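Local structure of isomerase/lactonizing enzyme (Agrobacterium tumefaciens, 1RVK) at residues Leu160-Ile168 with Asp351-Val359; Met138-Leu147 with Leu332-Asp340. The protein is of unknown function but belongs to the enolase superfamily, binds magnesium and probably acts, like its relatives, by abstracting a proton next to a substrate carboxylate. All blocks are in the same frame, centred on the assembly; numbering follows the deposited sequence.

Both interactions belong to the barrel domain and touch strand 328-333. Interaction 1 lies near the N-terminal ends of strands 167-171 and 358-360, interaction 2 beyond the C-terminal ends of strands 130-137 and 328-333, at the end of the barrel that holds the magnesium. Both are partly buried. Interaction 1 keeps Met353 and Tyr165 inside, with arginine and lysine ends and waters outside; interaction 2 has a His-carboxylate pair inside, flanked by apolar packing, and Phe336 at the surface. Their centres lie about 17 Å apart, yet they touch: a salt bridge joins them, and Leu333 packs on Leu160 and Tyr165.

Interaction 1 (Leu160-Ile168 with Asp351-Val359); sequences LVKRGYKGI and DPMDRDGFV
Gly164 and Gly357 bring the two backbones together, their CA atoms 4.5 Å apart and Gly164 O 3.1 Å from Gly357 CA. Both residues have positive phi, which suits glycine: Gly164 ends its helix in a Schellman motif, and Gly357 closes a type I turn that starts at Asp354. OD1 of Asp354 accepts from Asp356 N, an Asx turn, and from Phe358 N on the opposite face of the carboxylate.

Arg163 bends at chi2 (65°) and carries its guanidinium to the loop. Arg163 NH2 gives a nearly straight bond to Met353 O (2.8 Å, 172°), in the plane of the guanidinium, while its NH1 donates to Asp354 O (3.2 Å) from above the carbonyl plane. Met353, a selenomethionine, lies against two flat groups: its CE stands almost over the centre of the Tyr165 ring, 3.5 Å from the centroid, a CH-pi contact, and also sits over one face of the Arg163 guanidinium. Met353 SE meets the ring obliquely, 3.4 Å from Tyr165 CE1, a Met-aromatic contact. At the wetter margin a water bridges the carbonyls of Lys162 and Arg355, and another links Lys166 N to Gly357 O.

Asp340 holds Arg163 NE in a salt bridge, and Arg330 of strand 328-333 binds the Tyr165 hydroxyl. The contact ties the link between helix 150-163 and strand 167-171 to strand 358-360, which runs antiparallel to strand 130-137.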
loop_
_atom_site.group_PDB
_atom_site.type_symbol
_atom_site.label_atom_id
_atom_site.label_comp_id
_atom_site.label_asym_id
_atom_site.label_seq_id
_atom_site.Cartn_x
_atom_site.Cartn_y
_atom_site.Cartn_z
ATOM N N LEU A 160 13.728 -11.404 -10.074
ATOM C CA LEU A 160 12.636 -10.479 -10.370
ATOM C C LEU A 160 12.760 -9.873 -11.769
ATOM O O LEU A 160 11.755 -9.633 -12.437
ATOM C CB LEU A 160 12.586 -9.369 -9.313
ATOM C CG LEU A 160 12.308 -9.839 -7.882
ATOM C CD1 LEU A 160 12.350 -8.636 -6.947
ATOM C CD2 LEU A 160 10.949 -10.546 -7.800
ATOM N N VAL A 161 13.987 -9.623 -12.216
ATOM C CA VAL A 161 14.193 -9.065 -13.548
ATOM C C VAL A 161 13.754 -10.109 -14.569
ATOM O O VAL A 161 13.118 -9.787 -15.571
ATOM C CB VAL A 161 15.677 -8.686 -13.778
ATOM C CG1 VAL A 161 15.913 -8.341 -15.241
ATOM C CG2 VAL A 161 16.043 -7.491 -12.902
ATOM N N LYS A 162 14.087 -11.367 -14.301
ATOM C CA LYS A 162 13.706 -12.457 -15.191
ATOM C C LYS A 162 12.179 -12.531 -15.297
ATOM O O LYS A 162 11.636 -12.799 -16.371
ATOM C CB LYS A 162 14.261 -13.783 -14.662
ATOM C CG LYS A 162 13.971 -14.987 -15.547
ATOM C CD LYS A 162 14.581 -16.255 -14.960
ATOM C CE LYS A 162 14.307 -17.468 -15.839
ATOM N NZ LYS A 162 12.847 -17.725 -15.999
ATOM N N ARG A 163 11.496 -12.289 -14.180
ATOM C CA ARG A 163 10.033 -12.318 -14.137
ATOM C C ARG A 163 9.416 -11.218 -14.996
ATOM O O ARG A 163 8.287 -11.350 -15.468
ATOM C CB ARG A 163 9.541 -12.169 -12.692
ATOM C CG ARG A 163 8.028 -12.051 -12.546
ATOM C CD ARG A 163 7.297 -13.312 -12.987
ATOM N NE ARG A 163 5.847 -13.178 -12.831
ATOM C CZ ARG A 163 5.053 -12.524 -13.677
ATOM N NH1 ARG A 163 5.555 -11.941 -14.757
ATOM N NH2 ARG A 163 3.751 -12.448 -13.436
ATOM N N GLY A 164 10.149 -10.126 -15.185
ATOM C CA GLY A 164 9.638 -9.046 -16.009
ATOM C C GLY A 164 9.590 -7.676 -15.360
ATOM O O GLY A 164 9.323 -6.688 -16.037
ATOM N N TYR A 165 9.841 -7.610 -14.056
ATOM C CA TYR A 165 9.821 -6.331 -13.349
ATOM C C TYR A 165 10.849 -5.370 -13.938
ATOM O O TYR A 165 12.008 -5.737 -14.120
ATOM C CB TYR A 165 10.124 -6.545 -11.862
ATOM C CG TYR A 165 9.005 -7.205 -11.087
ATOM C CD1 TYR A 165 7.867 -6.485 -10.723
ATOM C CD2 TYR A 165 9.084 -8.547 -10.707
ATOM C CE1 TYR A 165 6.839 -7.080 -9.995
ATOM C CE2 TYR A 165 8.053 -9.155 -9.978
ATOM C CZ TYR A 165 6.936 -8.412 -9.627
ATOM O OH TYR A 165 5.917 -8.990 -8.907
ATOM N N LYS A 166 10.420 -4.144 -14.234
ATOM C CA LYS A 166 11.313 -3.127 -14.787
ATOM C C LYS A 166 11.866 -2.233 -13.676
ATOM O O LYS A 166 12.752 -1.406 -13.904
ATOM C CB LYS A 166 10.574 -2.273 -15.819
ATOM C CG LYS A 166 10.307 -2.979 -17.148
ATOM C CD LYS A 166 9.567 -2.053 -18.108
ATOM C CE LYS A 166 9.648 -2.531 -19.553
ATOM N NZ LYS A 166 9.093 -3.891 -19.763
ATOM N N GLY A 167 11.332 -2.412 -12.474
ATOM C CA GLY A 167 11.775 -1.643 -11.325
ATOM C C GLY A 167 11.800 -2.554 -10.113
ATOM O O GLY A 167 11.040 -3.516 -10.054
ATOM N N ILE A 168 12.668 -2.259 -9.153
ATOM C CA ILE A 168 12.789 -3.070 -7.944
ATOM C C ILE A 168 13.047 -2.177 -6.741
ATOM O O ILE A 168 13.912 -1.304 -6.800
ATOM C CB ILE A 168 13.978 -4.054 -8.055
ATOM C CG1 ILE A 168 13.746 -5.016 -9.219
ATOM C CG2 ILE A 168 14.145 -4.834 -6.746
ATOM C CD1 ILE A 168 14.955 -5.872 -9.550
ATOM N N ASP A 351 -4.202 -8.403 -9.419
ATOM C CA ASP A 351 -3.125 -7.721 -10.130
ATOM C C ASP A 351 -2.200 -8.609 -10.962
ATOM O O ASP A 351 -0.995 -8.671 -10.713
ATOM C CB ASP A 351 -2.288 -6.925 -9.123
ATOM C CG ASP A 351 -1.714 -7.798 -8.018
ATOM O OD1 ASP A 351 -2.067 -8.996 -7.950
ATOM O OD2 ASP A 351 -0.911 -7.285 -7.211
ATOM N N PRO A 352 -2.750 -9.285 -11.981
ATOM C CA PRO A 352 -1.957 -10.165 -12.847
ATOM C C PRO A 352 -0.916 -9.335 -13.589
ATOM O O PRO A 352 -1.215 -8.232 -14.050
ATOM C CB PRO A 352 -2.991 -10.737 -13.820
ATOM C CG PRO A 352 -4.314 -10.461 -13.185
ATOM C CD PRO A 352 -4.126 -9.156 -12.483
HETATM N N MSE A 353 0.300 -9.857 -13.721
HETATM C CA MSE A 353 1.344 -9.118 -14.422
HETATM C C MSE A 353 1.908 -9.928 -15.589
HETATM O O MSE A 353 2.232 -11.110 -15.430
HETATM C CB MSE A 353 2.472 -8.753 -13.450
HETATM C CG MSE A 353 3.519 -7.824 -14.055
HETATM SE SE MSE A 353 4.933 -7.348 -12.831
HETATM C CE MSE A 353 6.010 -8.955 -13.005
ATOM N N ASP A 354 2.026 -9.305 -16.762
ATOM C CA ASP A 354 2.571 -10.025 -17.907
ATOM C C ASP A 354 4.088 -10.150 -17.822
ATOM O O ASP A 354 4.712 -9.683 -16.864
ATOM C CB ASP A 354 2.152 -9.387 -19.247
ATOM C CG ASP A 354 2.649 -7.960 -19.424
ATOM O OD1 ASP A 354 3.756 -7.628 -18.956
ATOM O OD2 ASP A 354 1.927 -7.169 -20.071
ATOM N N ARG A 355 4.678 -10.793 -18.824
ATOM C CA ARG A 355 6.117 -11.014 -18.852
ATOM C C ARG A 355 6.929 -9.758 -19.134
ATOM O O ARG A 355 8.158 -9.790 -19.084
ATOM C CB ARG A 355 6.457 -12.084 -19.894
ATOM C CG ARG A 355 5.735 -13.405 -19.681
ATOM C CD ARG A 355 6.149 -14.051 -18.373
ATOM N NE ARG A 355 7.577 -14.351 -18.348
ATOM C CZ ARG A 355 8.203 -14.921 -17.324
ATOM N NH1 ARG A 355 7.525 -15.256 -16.233
ATOM N NH2 ARG A 355 9.507 -15.154 -17.388
ATOM N N ASP A 356 6.245 -8.654 -19.433
ATOM C CA ASP A 356 6.920 -7.393 -19.722
ATOM C C ASP A 356 6.897 -6.435 -18.530
ATOM O O ASP A 356 7.401 -5.316 -18.615
ATOM C CB ASP A 356 6.281 -6.726 -20.943
ATOM C CG ASP A 356 6.613 -7.445 -22.240
ATOM O OD1 ASP A 356 5.870 -7.270 -23.229
ATOM O OD2 ASP A 356 7.626 -8.176 -22.275
ATOM N N GLY A 357 6.310 -6.877 -17.422
ATOM C CA GLY A 357 6.264 -6.039 -16.234
ATOM C C GLY A 357 5.036 -5.155 -16.097
ATOM O O GLY A 357 5.024 -4.242 -15.270
ATOM N N PHE A 358 4.009 -5.407 -16.902
ATOM C CA PHE A 358 2.785 -4.619 -16.822
ATOM C C PHE A 358 1.671 -5.371 -16.105
ATOM O O PHE A 358 1.375 -6.519 -16.438
ATOM C CB PHE A 358 2.268 -4.242 -18.215
ATOM C CG PHE A 358 3.036 -3.136 -18.881
ATOM C CD1 PHE A 358 4.131 -3.419 -19.686
ATOM C CD2 PHE A 358 2.654 -1.809 -18.708
ATOM C CE1 PHE A 358 4.838 -2.401 -20.315
ATOM C CE2 PHE A 358 3.356 -0.777 -19.335
ATOM C CZ PHE A 358 4.449 -1.078 -20.139
ATOM N N VAL A 359 1.064 -4.721 -15.116
ATOM C CA VAL A 359 -0.064 -5.307 -14.401
ATOM C C VAL A 359 -1.304 -4.861 -15.175
ATOM O O VAL A 359 -1.420 -3.692 -15.543
ATOM C CB VAL A 359 -0.155 -4.785 -12.944
ATOM C CG1 VAL A 359 -1.547 -5.054 -12.372
ATOM C CG2 VAL A 359 0.900 -5.475 -12.084
HETATM O O HOH W 1 10.190 -16.008 -14.558
HETATM O O HOH W 2 10.101 -11.668 -18.572
HETATM O O HOH W 3 7.737 -3.286 -14.459
#

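Interaction 2 (Met138-Leu147 with Leu332-Asp340); sequences MCGDELEGGL and LLHPFLEYD
His334 and Asp141 meet across the two loops through a hydrogen bond from NE2 to OD2 (2.8 Å), nearly in line with the carboxylate C-O bond and in the plane of the imidazole. The ring and carboxylate planes are turned 43° apart. Nearby, Met138 N donates an almost straight bond to Leu333 O (2.8 Å, 177°), and the selenomethionine side chain of Met138 runs on from there: CG packs tightly on Leu332 CB (3.4 Å), SE passes beside His334 CB, and CE touches Leu337 CD1 (3.7 Å). A long, unbranched apolar chain suits this place, since it can touch Leu332, His334 and Leu337 in turn. Leu147 CD1 leans obliquely on the imidazole, 3.6 Å from His334 CD2.

The two loops emerge from strands 130-137 and 328-333, parallel neighbours where the first and last strands of the (β/α)7β barrel meet, at the end that carries the metal site; the side chain of Leu332 is about 8 Å from the magnesium ion.

A second shell fixes the polar pair. With chi1 at 50°, Asp141 turns back on its own loop, and OD1 takes the N-H groups of Leu143, in an Asx turn, and Leu147 from opposite faces. His334 ND1 accepts from Phe336 N (3.0 Å), which leaves NE2 to donate. Further out, Gly145 occupies the positive-phi position of a type II turn, and CZ of the Phe336 ring lies 3.5 Å from Gly146 N, with Leu143 CD2 approaching the same ring obliquely. Pro27 of strand 25-28 packs against Met138, Leu143, His334 and Leu337.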
loop_
_atom_site.group_PDB
_atom_site.type_symbol
_atom_site.label_atom_id
_atom_site.label_comp_id
_atom_site.label_asym_id
_atom_site.label_seq_id
_atom_site.Cartn_x
_atom_site.Cartn_y
_atom_site.Cartn_z
HETATM N N MSE A 138 10.409 -7.635 0.521
HETATM C CA MSE A 138 10.182 -7.609 1.969
HETATM C C MSE A 138 11.403 -7.132 2.744
HETATM O O MSE A 138 12.533 -7.183 2.247
HETATM C CB MSE A 138 9.832 -9.005 2.496
HETATM C CG MSE A 138 8.455 -9.520 2.143
HETATM SE SE MSE A 138 8.043 -11.118 3.180
HETATM C CE MSE A 138 6.140 -11.174 2.867
ATOM N N CYS A 139 11.167 -6.686 3.974
ATOM C CA CYS A 139 12.241 -6.236 4.851
ATOM C C CYS A 139 13.235 -7.379 5.007
ATOM O O CYS A 139 12.875 -8.547 4.859
ATOM C CB CYS A 139 11.690 -5.868 6.231
ATOM S SG CYS A 139 10.628 -4.411 6.252
ATOM N N GLY A 140 14.481 -7.041 5.314
ATOM C CA GLY A 140 15.495 -8.065 5.484
ATOM C C GLY A 140 15.239 -8.989 6.662
ATOM O O GLY A 140 14.491 -8.658 7.584
ATOM N N ASP A 141 15.868 -10.157 6.634
ATOM C CA ASP A 141 15.712 -11.126 7.709
ATOM C C ASP A 141 17.043 -11.790 8.039
ATOM O O ASP A 141 18.108 -11.287 7.675
ATOM C CB ASP A 141 14.674 -12.191 7.325
ATOM C CG ASP A 141 14.932 -12.806 5.958
ATOM O OD1 ASP A 141 16.072 -13.242 5.699
ATOM O OD2 ASP A 141 13.986 -12.864 5.142
ATOM N N GLU A 142 16.977 -12.911 8.746
ATOM C CA GLU A 142 18.174 -13.649 9.118
ATOM C C GLU A 142 18.019 -15.099 8.667
ATOM O O GLU A 142 18.598 -16.017 9.253
ATOM C CB GLU A 142 18.395 -13.554 10.629
ATOM C CG GLU A 142 18.725 -12.136 11.087
ATOM C CD GLU A 142 18.881 -12.013 12.589
ATOM O OE1 GLU A 142 17.854 -12.012 13.302
ATOM O OE2 GLU A 142 20.035 -11.918 13.057
ATOM N N LEU A 143 17.231 -15.279 7.609
ATOM C CA LEU A 143 16.967 -16.592 7.026
ATOM C C LEU A 143 18.001 -16.911 5.954
ATOM O O LEU A 143 18.124 -16.195 4.963
ATOM C CB LEU A 143 15.571 -16.619 6.394
ATOM C CG LEU A 143 14.336 -16.722 7.295
ATOM C CD1 LEU A 143 14.522 -15.913 8.553
ATOM C CD2 LEU A 143 13.114 -16.243 6.526
ATOM N N GLU A 144 18.740 -17.995 6.154
ATOM C CA GLU A 144 19.759 -18.400 5.197
ATOM C C GLU A 144 19.138 -18.564 3.812
ATOM O O GLU A 144 18.156 -19.289 3.646
ATOM C CB GLU A 144 20.396 -19.711 5.654
ATOM C CG GLU A 144 21.700 -20.051 4.961
ATOM C CD GLU A 144 22.375 -21.259 5.578
ATOM O OE1 GLU A 144 22.597 -21.252 6.807
ATOM O OE2 GLU A 144 22.687 -22.214 4.838
ATOM N N GLY A 145 19.703 -17.875 2.823
ATOM C CA GLY A 145 19.184 -17.962 1.469
ATOM C C GLY A 145 17.975 -17.077 1.211
ATOM O O GLY A 145 17.493 -16.988 0.082
ATOM N N GLY A 146 17.480 -16.421 2.257
ATOM C CA GLY A 146 16.331 -15.543 2.103
ATOM C C GLY A 146 16.791 -14.134 1.783
ATOM O O GLY A 146 17.116 -13.829 0.638
ATOM N N LEU A 147 16.802 -13.274 2.799
ATOM C CA LEU A 147 17.250 -11.892 2.648
ATOM C C LEU A 147 18.146 -11.590 3.848
ATOM O O LEU A 147 17.994 -10.575 4.524
ATOM C CB LEU A 147 16.048 -10.940 2.615
ATOM C CG LEU A 147 15.134 -11.098 1.392
ATOM C CD1 LEU A 147 13.908 -10.210 1.536
ATOM C CD2 LEU A 147 15.905 -10.744 0.125
ATOM N N LEU A 332 4.389 -7.334 -0.752
ATOM C CA LEU A 332 5.831 -7.566 -0.677
ATOM C C LEU A 332 6.263 -8.945 -1.170
ATOM O O LEU A 332 5.537 -9.931 -1.017
ATOM C CB LEU A 332 6.308 -7.346 0.761
ATOM C CG LEU A 332 6.029 -5.935 1.285
ATOM C CD1 LEU A 332 6.474 -5.813 2.731
ATOM C CD2 LEU A 332 6.754 -4.923 0.415
ATOM N N LEU A 333 7.463 -8.994 -1.747
ATOM C CA LEU A 333 8.035 -10.213 -2.321
ATOM C C LEU A 333 9.200 -10.803 -1.527
ATOM O O LEU A 333 9.935 -10.085 -0.844
ATOM C CB LEU A 333 8.517 -9.924 -3.749
ATOM C CG LEU A 333 7.580 -9.937 -4.965
ATOM C CD1 LEU A 333 6.134 -9.739 -4.577
ATOM C CD2 LEU A 333 8.047 -8.869 -5.938
ATOM N N HIS A 334 9.377 -12.116 -1.650
ATOM C CA HIS A 334 10.445 -12.832 -0.960
ATOM C C HIS A 334 10.738 -14.110 -1.743
ATOM O O HIS A 334 9.828 -14.745 -2.270
ATOM C CB HIS A 334 10.012 -13.174 0.469
ATOM C CG HIS A 334 11.130 -13.649 1.347
ATOM N ND1 HIS A 334 11.696 -14.900 1.223
ATOM C CD2 HIS A 334 11.804 -13.029 2.346
ATOM C CE1 HIS A 334 12.668 -15.031 2.107
ATOM N NE2 HIS A 334 12.755 -13.909 2.801
ATOM N N PRO A 335 12.016 -14.500 -1.835
ATOM C CA PRO A 335 12.324 -15.723 -2.584
ATOM C C PRO A 335 11.613 -16.991 -2.104
ATOM O O PRO A 335 11.387 -17.909 -2.888
ATOM C CB PRO A 335 13.852 -15.824 -2.483
ATOM C CG PRO A 335 14.190 -15.027 -1.236
ATOM C CD PRO A 335 13.243 -13.861 -1.328
ATOM N N PHE A 336 11.245 -17.043 -0.829
ATOM C CA PHE A 336 10.575 -18.232 -0.302
ATOM C C PHE A 336 9.082 -18.260 -0.597
ATOM O O PHE A 336 8.428 -19.283 -0.389
ATOM C CB PHE A 336 10.759 -18.337 1.217
ATOM C CG PHE A 336 12.191 -18.441 1.661
ATOM C CD1 PHE A 336 13.218 -18.618 0.739
ATOM C CD2 PHE A 336 12.509 -18.365 3.014
ATOM C CE1 PHE A 336 14.545 -18.715 1.158
ATOM C CE2 PHE A 336 13.828 -18.461 3.441
ATOM C CZ PHE A 336 14.848 -18.637 2.511
ATOM N N LEU A 337 8.543 -17.147 -1.083
ATOM C CA LEU A 337 7.113 -17.063 -1.357
ATOM C C LEU A 337 6.783 -16.855 -2.832
ATOM O O LEU A 337 7.556 -16.253 -3.575
ATOM C CB LEU A 337 6.501 -15.920 -0.537
ATOM C CG LEU A 337 6.762 -15.932 0.971
ATOM C CD1 LEU A 337 6.185 -14.672 1.608
ATOM C CD2 LEU A 337 6.139 -17.176 1.583
ATOM N N GLU A 338 5.626 -17.364 -3.244
ATOM C CA GLU A 338 5.174 -17.232 -4.623
ATOM C C GLU A 338 3.993 -16.269 -4.663
ATOM O O GLU A 338 2.844 -16.672 -4.490
ATOM C CB GLU A 338 4.747 -18.593 -5.181
ATOM C CG GLU A 338 4.374 -18.549 -6.650
ATOM C CD GLU A 338 5.564 -18.245 -7.542
ATOM O OE1 GLU A 338 5.350 -17.906 -8.726
ATOM O OE2 GLU A 338 6.713 -18.354 -7.064
ATOM N N TYR A 339 4.286 -14.996 -4.898
ATOM C CA TYR A 339 3.260 -13.963 -4.945
ATOM C C TYR A 339 2.172 -14.233 -5.982
ATOM O O TYR A 339 0.991 -13.997 -5.727
ATOM C CB TYR A 339 3.918 -12.604 -5.217
ATOM C CG TYR A 339 2.968 -11.424 -5.217
ATOM C CD1 TYR A 339 2.181 -11.130 -6.330
ATOM C CD2 TYR A 339 2.856 -10.601 -4.097
ATOM C CE1 TYR A 339 1.309 -10.043 -6.329
ATOM C CE2 TYR A 339 1.988 -9.514 -4.085
ATOM C CZ TYR A 339 1.219 -9.241 -5.203
ATOM O OH TYR A 339 0.363 -8.165 -5.188
ATOM N N ASP A 340 2.568 -14.736 -7.146
ATOM C CA ASP A 340 1.618 -15.000 -8.220
ATOM C C ASP A 340 0.564 -16.062 -7.898
ATOM O O ASP A 340 -0.398 -16.233 -8.649
ATOM C CB ASP A 340 2.379 -15.363 -9.503
ATOM C CG ASP A 340 3.223 -14.203 -10.030
ATOM O OD1 ASP A 340 3.984 -14.398 -11.003
ATOM O OD2 ASP A 340 3.123 -13.088 -9.471
#